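Local coordinates for LS-24 (Lathyrus sativus, PDB 3LP9), which may act in the response to oxidative stress and in polyamine biosynthesis, probably binding hemin as a monomer and spermine as a dimer, at residues A[18-23]-A[216-221]; A[140-145]-A[150-155]; A[185-190]-A[194-199]. One frame throughout, in Å; residues are numbered along the deposited sequence.

Contact 1: residues A[18-23]-A[216-221]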
loop_
_atom_site.group_PDB
_atom_site.type_symbol
_atom_site.label_atom_id
_atom_site.label_comp_id
_atom_site.label_asym_id
_atom_site.label_seq_id
_atom_site.Cartn_x
_atom_site.Cartn_y
_atom_site.Cartn_z
ATOM N N ALA A 18 -23.548 -11.950 2.011
ATOM C CA ALA A 18 -22.502 -11.447 1.161
ATOM C C ALA A 18 -22.054 -10.060 1.676
ATOM O O ALA A 18 -22.847 -9.323 2.221
ATOM C CB ALA A 18 -22.978 -11.381 -0.240
ATOM N N TYR A 19 -20.754 -9.749 1.543
ATOM C CA TYR A 19 -20.180 -8.442 1.904
ATOM C C TYR A 19 -20.027 -7.578 0.618
ATOM O O TYR A 19 -19.517 -8.041 -0.419
ATOM C CB TYR A 19 -18.807 -8.655 2.587
ATOM C CG TYR A 19 -18.837 -9.434 3.872
ATOM C CD1 TYR A 19 -18.880 -8.763 5.108
ATOM C CD2 TYR A 19 -18.824 -10.832 3.881
ATOM C CE1 TYR A 19 -18.888 -9.471 6.347
ATOM C CE2 TYR A 19 -18.836 -11.549 5.098
ATOM C CZ TYR A 19 -18.875 -10.849 6.330
ATOM O OH TYR A 19 -18.969 -11.490 7.549
ATOM N N PHE A 20 -20.511 -6.336 0.686
ATOM C CA PHE A 20 -20.467 -5.428 -0.465
ATOM C C PHE A 20 -19.569 -4.323 -0.008
ATOM O O PHE A 20 -19.744 -3.814 1.113
ATOM C CB PHE A 20 -21.856 -4.844 -0.814
ATOM C CG PHE A 20 -22.855 -5.835 -1.383
ATOM C CD1 PHE A 20 -22.500 -7.118 -1.735
ATOM C CD2 PHE A 20 -24.164 -5.434 -1.615
ATOM C CE1 PHE A 20 -23.390 -7.972 -2.259
ATOM C CE2 PHE A 20 -25.054 -6.276 -2.153
ATOM C CZ PHE A 20 -24.654 -7.585 -2.454
ATOM N N PHE A 21 -18.599 -3.959 -0.827
ATOM C CA PHE A 21 -17.711 -2.880 -0.478
ATOM C C PHE A 21 -17.984 -1.638 -1.315
ATOM O O PHE A 21 -17.992 -1.687 -2.546
ATOM C CB PHE A 21 -16.237 -3.339 -0.545
ATOM C CG PHE A 21 -15.943 -4.513 0.345
ATOM C CD1 PHE A 21 -15.758 -4.329 1.707
ATOM C CD2 PHE A 21 -15.948 -5.790 -0.165
ATOM C CE1 PHE A 21 -15.566 -5.420 2.553
ATOM C CE2 PHE A 21 -15.758 -6.896 0.662
ATOM C CZ PHE A 21 -15.563 -6.708 2.044
ATOM N N ILE A 22 -18.213 -0.543 -0.619
ATOM C CA ILE A 22 -18.614 0.725 -1.243
ATOM C C ILE A 22 -17.750 1.803 -0.652
ATOM O O ILE A 22 -17.665 1.894 0.571
ATOM C CB ILE A 22 -20.092 1.100 -0.940
ATOM C CG1 ILE A 22 -20.999 -0.122 -1.015
ATOM C CG2 ILE A 22 -20.600 2.265 -1.854
ATOM C CD1 ILE A 22 -22.368 0.134 -0.596
ATOM N N ASN A 23 -17.112 2.624 -1.502
ATOM C CA ASN A 23 -16.189 3.651 -1.026
ATOM C C ASN A 23 -15.166 3.017 -0.069
ATOM O O ASN A 23 -14.513 2.072 -0.414
ATOM C CB ASN A 23 -16.948 4.859 -0.418
ATOM C CG ASN A 23 -17.912 5.490 -1.417
ATOM O OD1 ASN A 23 -17.693 5.424 -2.639
ATOM N ND2 ASN A 23 -18.992 6.090 -0.916
ATOM N N ASP A 216 -34.199 -2.116 -6.828
ATOM C CA ASP A 216 -35.488 -2.668 -7.241
ATOM C C ASP A 216 -35.520 -4.099 -6.796
ATOM O O ASP A 216 -36.549 -4.601 -6.344
ATOM C CB ASP A 216 -35.624 -2.626 -8.753
ATOM C CG ASP A 216 -35.990 -1.246 -9.256
ATOM O OD1 ASP A 216 -36.484 -0.442 -8.447
ATOM O OD2 ASP A 216 -35.768 -0.936 -10.463
ATOM N N TYR A 217 -34.360 -4.730 -6.917
ATOM C CA TYR A 217 -34.148 -6.140 -6.599
ATOM C C TYR A 217 -33.938 -6.382 -5.104
ATOM O O TYR A 217 -34.404 -7.370 -4.553
ATOM C CB TYR A 217 -32.949 -6.689 -7.419
ATOM C CG TYR A 217 -32.694 -8.163 -7.281
ATOM C CD1 TYR A 217 -33.607 -9.109 -7.730
ATOM C CD2 TYR A 217 -31.487 -8.633 -6.773
ATOM C CE1 TYR A 217 -33.319 -10.460 -7.624
ATOM C CE2 TYR A 217 -31.246 -9.968 -6.681
ATOM C CZ TYR A 217 -32.159 -10.858 -7.072
ATOM O OH TYR A 217 -31.866 -12.212 -6.926
ATOM N N TRP A 218 -33.228 -5.463 -4.457
ATOM C CA TRP A 218 -33.003 -5.518 -3.019
ATOM C C TRP A 218 -33.452 -4.243 -2.400
ATOM O O TRP A 218 -32.613 -3.406 -2.114
ATOM C CB TRP A 218 -31.526 -5.747 -2.701
ATOM C CG TRP A 218 -31.067 -7.158 -2.990
ATOM C CD1 TRP A 218 -31.682 -8.317 -2.621
ATOM C CD2 TRP A 218 -29.898 -7.545 -3.707
ATOM N NE1 TRP A 218 -30.986 -9.407 -3.083
ATOM C CE2 TRP A 218 -29.875 -8.951 -3.753
ATOM C CE3 TRP A 218 -28.866 -6.832 -4.351
ATOM C CZ2 TRP A 218 -28.835 -9.662 -4.362
ATOM C CZ3 TRP A 218 -27.843 -7.547 -4.985
ATOM C CH2 TRP A 218 -27.841 -8.948 -4.972
ATOM N N PRO A 219 -34.780 -4.081 -2.182
ATOM C CA PRO A 219 -35.309 -2.864 -1.587
ATOM C C PRO A 219 -34.654 -2.409 -0.261
ATOM O O PRO A 219 -34.656 -1.218 0.041
ATOM C CB PRO A 219 -36.802 -3.191 -1.419
ATOM C CG PRO A 219 -37.095 -4.091 -2.526
ATOM C CD PRO A 219 -35.896 -5.008 -2.498
ATOM N N SER A 220 -34.122 -3.342 0.520
ATOM C CA SER A 220 -33.332 -3.039 1.741
ATOM C C SER A 220 -32.122 -2.112 1.490
ATOM O O SER A 220 -31.581 -1.497 2.427
ATOM C CB SER A 220 -32.854 -4.360 2.316
ATOM O OG SER A 220 -31.862 -4.943 1.456
ATOM N N LEU A 221 -31.705 -1.969 0.217
ATOM C CA LEU A 221 -30.550 -1.093 -0.172
ATOM C C LEU A 221 -31.026 0.226 -0.755
ATOM O O LEU A 221 -30.258 0.942 -1.349
ATOM C CB LEU A 221 -29.642 -1.791 -1.189
ATOM C CG LEU A 221 -29.014 -3.157 -0.784
ATOM C CD1 LEU A 221 -28.347 -3.776 -1.995
ATOM C CD2 LEU A 221 -28.043 -2.999 0.386
#
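Leu221 N donates to Trp218 O at 2.9 Å, closing the short 3-10 turn that follows helix 214-217 and setting both side chains toward Phe20 on strand 17-22. Everything that crosses the contact is apolar, as suits three buried residues. Phe20, with CG opposite its carbonyl carbon (chi1 -69°), brings the CE2-CZ corner of its ring against both partners. Its CZ comes within 4.1 Å of Trp218 CZ3, the outer corner of the indole. The rings are neither stacked nor at right angles: their planes stand at 49°, with the centroid of the phenyl 5.8 Å from that of the six-membered indole ring. Leu221 takes a different approach, its methyl CD1 lying at the phenyl edge, 4.1 Å from CE2 of Phe20. Tryptophan suits its place because it can serve two needs, offering carbon to Phe20 while NE1 bonds Tyr31 O. One indole face is also covered by Tyr217 CD2. The contact joins the first and last blades of the four-bladed hemopexin propeller. Being made of ring corners and one methyl, it buries just 102 Å² and implies a seam held by exclusion of water and dispersion, without directional bonds.

Contact 2: residues A[140-145]-A[150-155]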
loop_
_atom_site.group_PDB
_atom_site.type_symbol
_atom_site.label_atom_id
_atom_site.label_comp_id
_atom_site.label_asym_id
_atom_site.label_seq_id
_atom_site.Cartn_x
_atom_site.Cartn_y
_atom_site.Cartn_z
ATOM N N TYR A 140 -10.880 -10.467 -19.166
ATOM C CA TYR A 140 -11.061 -11.308 -17.963
ATOM C C TYR A 140 -10.086 -12.483 -17.927
ATOM O O TYR A 140 -9.703 -13.053 -18.977
ATOM C CB TYR A 140 -12.493 -11.841 -17.869
ATOM C CG TYR A 140 -12.703 -13.077 -18.705
ATOM C CD1 TYR A 140 -12.951 -12.987 -20.075
ATOM C CD2 TYR A 140 -12.646 -14.339 -18.128
ATOM C CE1 TYR A 140 -13.109 -14.087 -20.817
ATOM C CE2 TYR A 140 -12.798 -15.448 -18.888
ATOM C CZ TYR A 140 -13.020 -15.306 -20.226
ATOM O OH TYR A 140 -13.186 -16.438 -20.966
ATOM N N ALA A 141 -9.713 -12.853 -16.699
ATOM C CA ALA A 141 -8.796 -13.959 -16.474
ATOM C C ALA A 141 -9.533 -15.011 -15.684
ATOM O O ALA A 141 -10.382 -14.669 -14.842
ATOM C CB ALA A 141 -7.583 -13.490 -15.692
ATOM N N ARG A 142 -9.209 -16.271 -15.967
ATOM C CA ARG A 142 -9.684 -17.443 -15.199
ATOM C C ARG A 142 -8.425 -18.066 -14.564
ATOM O O ARG A 142 -7.455 -18.396 -15.298
ATOM C CB ARG A 142 -10.357 -18.419 -16.134
ATOM C CG ARG A 142 -10.845 -19.707 -15.543
ATOM C CD ARG A 142 -11.224 -20.530 -16.734
ATOM N NE ARG A 142 -11.544 -21.874 -16.357
ATOM C CZ ARG A 142 -11.691 -22.887 -17.188
ATOM N NH1 ARG A 142 -11.545 -22.693 -18.489
ATOM N NH2 ARG A 142 -11.970 -24.085 -16.696
ATOM N N ILE A 143 -8.374 -18.111 -13.217
ATOM C CA ILE A 143 -7.194 -18.659 -12.522
ATOM C C ILE A 143 -7.479 -19.891 -11.627
ATOM O O ILE A 143 -8.631 -20.279 -11.435
ATOM C CB ILE A 143 -6.423 -17.563 -11.751
ATOM C CG1 ILE A 143 -7.054 -17.306 -10.383
ATOM C CG2 ILE A 143 -6.302 -16.311 -12.603
ATOM C CD1 ILE A 143 -6.257 -16.388 -9.482
ATOM N N ASP A 144 -6.424 -20.505 -11.104
ATOM C CA ASP A 144 -6.528 -21.569 -10.105
ATOM C C ASP A 144 -5.644 -21.153 -8.923
ATOM O O ASP A 144 -4.430 -21.157 -9.047
ATOM C CB ASP A 144 -6.101 -22.875 -10.692
ATOM C CG ASP A 144 -6.224 -24.031 -9.718
ATOM O OD1 ASP A 144 -5.828 -23.927 -8.516
ATOM O OD2 ASP A 144 -6.714 -25.083 -10.148
ATOM N N TYR A 145 -6.238 -20.735 -7.801
ATOM C CA TYR A 145 -5.428 -20.270 -6.683
ATOM C C TYR A 145 -4.685 -21.338 -5.906
ATOM O O TYR A 145 -3.862 -20.988 -5.057
ATOM C CB TYR A 145 -6.195 -19.395 -5.724
ATOM C CG TYR A 145 -7.274 -20.109 -4.931
ATOM C CD1 TYR A 145 -8.634 -19.847 -5.189
ATOM C CD2 TYR A 145 -6.936 -20.982 -3.878
ATOM C CE1 TYR A 145 -9.643 -20.437 -4.424
ATOM C CE2 TYR A 145 -7.924 -21.640 -3.115
ATOM C CZ TYR A 145 -9.284 -21.367 -3.390
ATOM O OH TYR A 145 -10.266 -21.981 -2.640
ATOM N N MET A 150 -2.887 -19.489 -14.441
ATOM C CA MET A 150 -3.944 -19.159 -15.360
ATOM C C MET A 150 -4.520 -20.429 -15.982
ATOM O O MET A 150 -3.780 -21.204 -16.607
ATOM C CB MET A 150 -3.415 -18.237 -16.450
ATOM C CG MET A 150 -2.946 -16.866 -15.986
ATOM S SD MET A 150 -3.761 -15.518 -16.894
ATOM C CE MET A 150 -2.921 -15.646 -18.441
ATOM N N VAL A 151 -5.828 -20.671 -15.833
ATOM C CA VAL A 151 -6.370 -21.908 -16.385
ATOM C C VAL A 151 -6.453 -21.790 -17.933
ATOM O O VAL A 151 -5.818 -22.568 -18.691
ATOM C CB VAL A 151 -7.739 -22.267 -15.766
ATOM C CG1 VAL A 151 -8.252 -23.579 -16.359
ATOM C CG2 VAL A 151 -7.616 -22.339 -14.215
ATOM N N ASN A 152 -7.278 -20.862 -18.415
ATOM C CA ASN A 152 -7.206 -20.473 -19.830
ATOM C C ASN A 152 -5.846 -19.859 -19.812
ATOM O O ASN A 152 -5.647 -18.841 -19.091
ATOM C CB ASN A 152 -8.225 -19.366 -20.147
ATOM C CG ASN A 152 -9.676 -19.826 -19.971
ATOM O OD1 ASN A 152 -9.952 -21.022 -19.738
ATOM N ND2 ASN A 152 -10.618 -18.872 -20.084
ATOM N N LYS A 153 -4.896 -20.421 -20.541
ATOM C CA LYS A 153 -3.542 -19.830 -20.563
ATOM C C LYS A 153 -3.517 -18.446 -21.239
ATOM O O LYS A 153 -2.473 -17.776 -21.286
ATOM C CB LYS A 153 -2.536 -20.813 -21.246
ATOM N N GLU A 154 -4.682 -18.023 -21.739
ATOM C CA GLU A 154 -4.818 -16.722 -22.395
ATOM C C GLU A 154 -5.866 -15.783 -21.794
ATOM O O GLU A 154 -6.997 -16.214 -21.505
ATOM C CB GLU A 154 -5.180 -16.947 -23.841
ATOM C CG GLU A 154 -4.356 -16.095 -24.736
ATOM C CD GLU A 154 -4.034 -16.864 -25.978
ATOM O OE1 GLU A 154 -2.844 -17.336 -26.087
ATOM O OE2 GLU A 154 -4.982 -17.028 -26.813
ATOM N N ILE A 155 -5.498 -14.507 -21.612
ATOM C CA ILE A 155 -6.468 -13.455 -21.213
ATOM C C ILE A 155 -7.317 -13.072 -22.415
ATOM O O ILE A 155 -6.812 -12.568 -23.423
ATOM C CB ILE A 155 -5.784 -12.170 -20.685
ATOM C CG1 ILE A 155 -4.872 -12.482 -19.490
ATOM C CG2 ILE A 155 -6.847 -11.049 -20.376
ATOM C CD1 ILE A 155 -4.433 -11.271 -18.665
#
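Arg142 and the pair Val151-Asn152 form the tight part of this contact. With CG opposite the backbone N (chi1 177°) and an extended chain, Arg142 extends past Val151 to the amide of Asn152. Its NH1 donates to Asn152 OD1 at 2.6 Å, a short but bent bond (136° at the hydrogen), with the amide plane turned nearly perpendicular to the guanidinium. Val151 lays CG1 over one guanidinium face, 3.6 Å from CZ of Arg142. A branched valine serves both strand and side chain here: CG2 packs on the backbone C of Ile143 at 3.6 Å. Its own backbone N, Val151 N, gives a 2.8 Å bond to Arg142 O, next to the antiparallel non-hydrogen-bonded pair of Ile143 and Met150. Toward Ile155 the fit is looser. Tyr140 OH stands 3.6 Å from Asn152 ND2 without a hydrogen bond, and the chain swings out through the exposed Lys153 and Glu154. Ile155 returns with CG2 3.8 Å from Tyr140 O. The hairpin ends the third blade: strand 131-136 flanks 139-144 and supplies Glu131 as a salt-bridge partner for Arg142, 149-157 is the outermost strand within the chain, and Phe110 from a loop packs against Ile143 and Met150.

Contact 3: residues A[185-190]-A[194-199]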
loop_
_atom_site.group_PDB
_atom_site.type_symbol
_atom_site.label_atom_id
_atom_site.label_comp_id
_atom_site.label_asym_id
_atom_site.label_seq_id
_atom_site.Cartn_x
_atom_site.Cartn_y
_atom_site.Cartn_z
ATOM N N GLU A 185 -24.796 -19.511 -9.977
ATOM C CA GLU A 185 -25.402 -18.243 -10.273
ATOM C C GLU A 185 -24.454 -17.149 -9.792
ATOM O O GLU A 185 -23.828 -17.281 -8.741
ATOM C CB GLU A 185 -26.775 -18.111 -9.628
ATOM C CG GLU A 185 -27.829 -18.992 -10.274
ATOM C CD GLU A 185 -29.217 -18.759 -9.730
ATOM O OE1 GLU A 185 -29.561 -17.600 -9.297
ATOM O OE2 GLU A 185 -29.978 -19.750 -9.772
ATOM N N VAL A 186 -24.347 -16.067 -10.566
ATOM C CA VAL A 186 -23.334 -15.041 -10.319
ATOM C C VAL A 186 -24.004 -13.709 -10.461
ATOM O O VAL A 186 -24.920 -13.571 -11.253
ATOM C CB VAL A 186 -22.080 -15.168 -11.286
ATOM C CG1 VAL A 186 -20.999 -14.215 -10.847
ATOM C CG2 VAL A 186 -21.564 -16.591 -11.288
ATOM N N TYR A 187 -23.582 -12.764 -9.626
ATOM C CA TYR A 187 -24.080 -11.425 -9.648
ATOM C C TYR A 187 -22.977 -10.523 -10.128
ATOM O O TYR A 187 -21.850 -10.613 -9.668
ATOM C CB TYR A 187 -24.571 -10.966 -8.252
ATOM C CG TYR A 187 -25.832 -11.590 -7.765
ATOM C CD1 TYR A 187 -27.051 -11.241 -8.313
ATOM C CD2 TYR A 187 -25.813 -12.561 -6.746
ATOM C CE1 TYR A 187 -28.238 -11.841 -7.879
ATOM C CE2 TYR A 187 -26.965 -13.151 -6.286
ATOM C CZ TYR A 187 -28.173 -12.806 -6.867
ATOM O OH TYR A 187 -29.301 -13.413 -6.447
ATOM N N PHE A 188 -23.313 -9.636 -11.053
ATOM C CA PHE A 188 -22.388 -8.617 -11.632
ATOM C C PHE A 188 -23.024 -7.294 -11.373
ATOM O O PHE A 188 -24.232 -7.123 -11.588
ATOM C CB PHE A 188 -22.185 -8.813 -13.179
ATOM C CG PHE A 188 -21.454 -10.079 -13.536
ATOM C CD1 PHE A 188 -20.045 -10.088 -13.651
ATOM C CD2 PHE A 188 -22.150 -11.282 -13.709
ATOM C CE1 PHE A 188 -19.374 -11.280 -13.916
ATOM C CE2 PHE A 188 -21.474 -12.448 -13.996
ATOM C CZ PHE A 188 -20.071 -12.432 -14.106
ATOM N N PHE A 189 -22.227 -6.340 -10.900
ATOM C CA PHE A 189 -22.749 -4.987 -10.651
ATOM C C PHE A 189 -22.000 -3.993 -11.533
ATOM O O PHE A 189 -20.821 -4.191 -11.900
ATOM C CB PHE A 189 -22.571 -4.573 -9.177
ATOM C CG PHE A 189 -23.181 -5.534 -8.169
ATOM C CD1 PHE A 189 -24.573 -5.719 -8.078
ATOM C CD2 PHE A 189 -22.360 -6.260 -7.299
ATOM C CE1 PHE A 189 -25.122 -6.601 -7.147
ATOM C CE2 PHE A 189 -22.895 -7.153 -6.347
ATOM C CZ PHE A 189 -24.305 -7.310 -6.273
ATOM N N LYS A 190 -22.696 -2.913 -11.834
ATOM C CA LYS A 190 -22.167 -1.849 -12.649
ATOM C C LYS A 190 -23.105 -0.692 -12.455
ATOM O O LYS A 190 -24.327 -0.780 -12.775
ATOM C CB LYS A 190 -22.120 -2.252 -14.121
ATOM C CG LYS A 190 -21.584 -1.176 -14.984
ATOM C CD LYS A 190 -20.413 -1.715 -15.702
ATOM C CE LYS A 190 -19.900 -0.728 -16.680
ATOM N NZ LYS A 190 -18.991 -1.407 -17.623
ATOM N N TYR A 194 -27.483 -4.333 -12.084
ATOM C CA TYR A 194 -26.930 -5.631 -11.698
ATOM C C TYR A 194 -27.423 -6.611 -12.794
ATOM O O TYR A 194 -28.443 -6.379 -13.481
ATOM C CB TYR A 194 -27.418 -6.066 -10.276
ATOM C CG TYR A 194 -28.851 -6.578 -10.284
ATOM C CD1 TYR A 194 -29.917 -5.690 -10.215
ATOM C CD2 TYR A 194 -29.125 -7.940 -10.446
ATOM C CE1 TYR A 194 -31.262 -6.148 -10.332
ATOM C CE2 TYR A 194 -30.426 -8.415 -10.537
ATOM C CZ TYR A 194 -31.488 -7.543 -10.481
ATOM O OH TYR A 194 -32.782 -8.010 -10.596
ATOM N N ALA A 195 -26.719 -7.717 -12.930
ATOM C CA ALA A 195 -27.117 -8.775 -13.827
ATOM C C ALA A 195 -26.965 -10.062 -12.962
ATOM O O ALA A 195 -25.961 -10.287 -12.281
ATOM C CB ALA A 195 -26.228 -8.776 -15.021
ATOM N N ARG A 196 -28.037 -10.829 -12.887
ATOM C CA ARG A 196 -28.015 -12.120 -12.218
ATOM C C ARG A 196 -27.801 -13.128 -13.335
ATOM O O ARG A 196 -28.656 -13.327 -14.156
ATOM C CB ARG A 196 -29.327 -12.382 -11.499
ATOM C CG ARG A 196 -29.275 -13.686 -10.806
ATOM C CD ARG A 196 -30.607 -14.284 -10.847
ATOM N NE ARG A 196 -31.049 -14.951 -9.611
ATOM C CZ ARG A 196 -32.310 -14.894 -9.207
ATOM N NH1 ARG A 196 -33.170 -14.160 -9.904
ATOM N NH2 ARG A 196 -32.696 -15.527 -8.108
ATOM N N VAL A 197 -26.618 -13.735 -13.368
ATOM C CA VAL A 197 -26.270 -14.655 -14.486
ATOM C C VAL A 197 -26.229 -16.112 -14.047
ATOM O O VAL A 197 -25.882 -16.411 -12.911
ATOM C CB VAL A 197 -24.894 -14.226 -15.108
ATOM C CG1 VAL A 197 -24.509 -15.087 -16.209
ATOM C CG2 VAL A 197 -25.001 -12.800 -15.625
ATOM N N LYS A 198 -26.535 -17.024 -14.966
ATOM C CA LYS A 198 -26.387 -18.480 -14.755
ATOM C C LYS A 198 -25.249 -18.925 -15.653
ATOM O O LYS A 198 -25.330 -18.787 -16.885
ATOM C CB LYS A 198 -27.685 -19.217 -15.129
ATOM C CG LYS A 198 -27.540 -20.736 -15.566
ATOM C CD LYS A 198 -27.332 -21.615 -14.370
ATOM C CE LYS A 198 -28.647 -22.226 -14.011
ATOM N NZ LYS A 198 -28.302 -23.468 -13.216
ATOM N N VAL A 199 -24.170 -19.423 -15.044
ATOM C CA VAL A 199 -23.009 -19.858 -15.791
ATOM C C VAL A 199 -22.881 -21.380 -15.725
ATOM O O VAL A 199 -23.679 -22.094 -15.098
ATOM C CB VAL A 199 -21.706 -19.146 -15.388
ATOM C CG1 VAL A 199 -21.927 -17.643 -15.174
ATOM C CG2 VAL A 199 -21.148 -19.735 -14.103
HETATM O O HOH W 1 -29.322 -22.110 -10.501
#
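Tyr187 and Arg196 are cross-strand neighbours, a non-hydrogen-bonded pair, in the central beta hairpin of the fourth blade, a four-stranded antiparallel sheet, of a hemopexin propeller. The backbone carries most of the polar binding. Val186 and Val197 exchange two bonds as a hydrogen-bonded pair, the shorter and straighter being Val197 N to Val186 O at 2.7 Å (169°). Phe188 and Ala195 form the next such pair. CA-H...O contacts, such as Tyr187 CA to Ala195 O, add weak support.

Apolar packing differs on the two faces. On the face of Val186, Phe188, Ala195 and Val197, the Phe188 ring lies against valine, CD2 to Val197 CG2 at 3.8 Å; Ala195, small, meets Phe188 CB to CB and leaves room for Phe170 of a loop. On the other face Phe189 CD1 touches Tyr194 CB at 3.6 Å, while Phe189 also meets Phe20 edge-to-face. An aromatic residue suits this buried position, where Phe189 bridges to the first blade.

Arg196 runs alongside Tyr187, both pointing the same way, with CG 3.6 Å from Tyr187 CE1 and the ring and guanidinium planes 21° apart. Bends at chi2 and chi3 bring its NE to Glu185 OE1 at 3.1 Å, a salt bridge whose hydrogen bond is weak. Shortened to an alanine here, the side chain is likely to leave the Glu185 carboxylate without this charged mate and one side of the Tyr187 ring without its aliphatic neighbour. The other carboxylate oxygen, Glu185 OE2, accepts from a water at 2.6 Å, and that water accepts in turn from Lys198 NZ.

Contacts 1 and 3 form one continuous packed region, centres 14 Å apart. Tyr217 OH and Tyr187 OH lie 2.9 Å apart in a probable hydrogen bond, and Trp218 CZ3 packs 3.6 Å from Phe189 CE1, tying the last blade's hairpin to its junction with the first. Contact 2, in the third blade, stays about 15 Å from contact 1 and 8 Å from contact 3, nearest atoms. The calcium ion of the central channel, held by Asn7, Asp65, Asp121 and Asp175, lies about 9, 11 and 13 Å from the side chains of Phe189, Phe20 and Tyr140, and the sodium ion about 7 Å from that of Val186. Ser118, which probably binds spermine, lies about 11 Å from Ile155 (side chains).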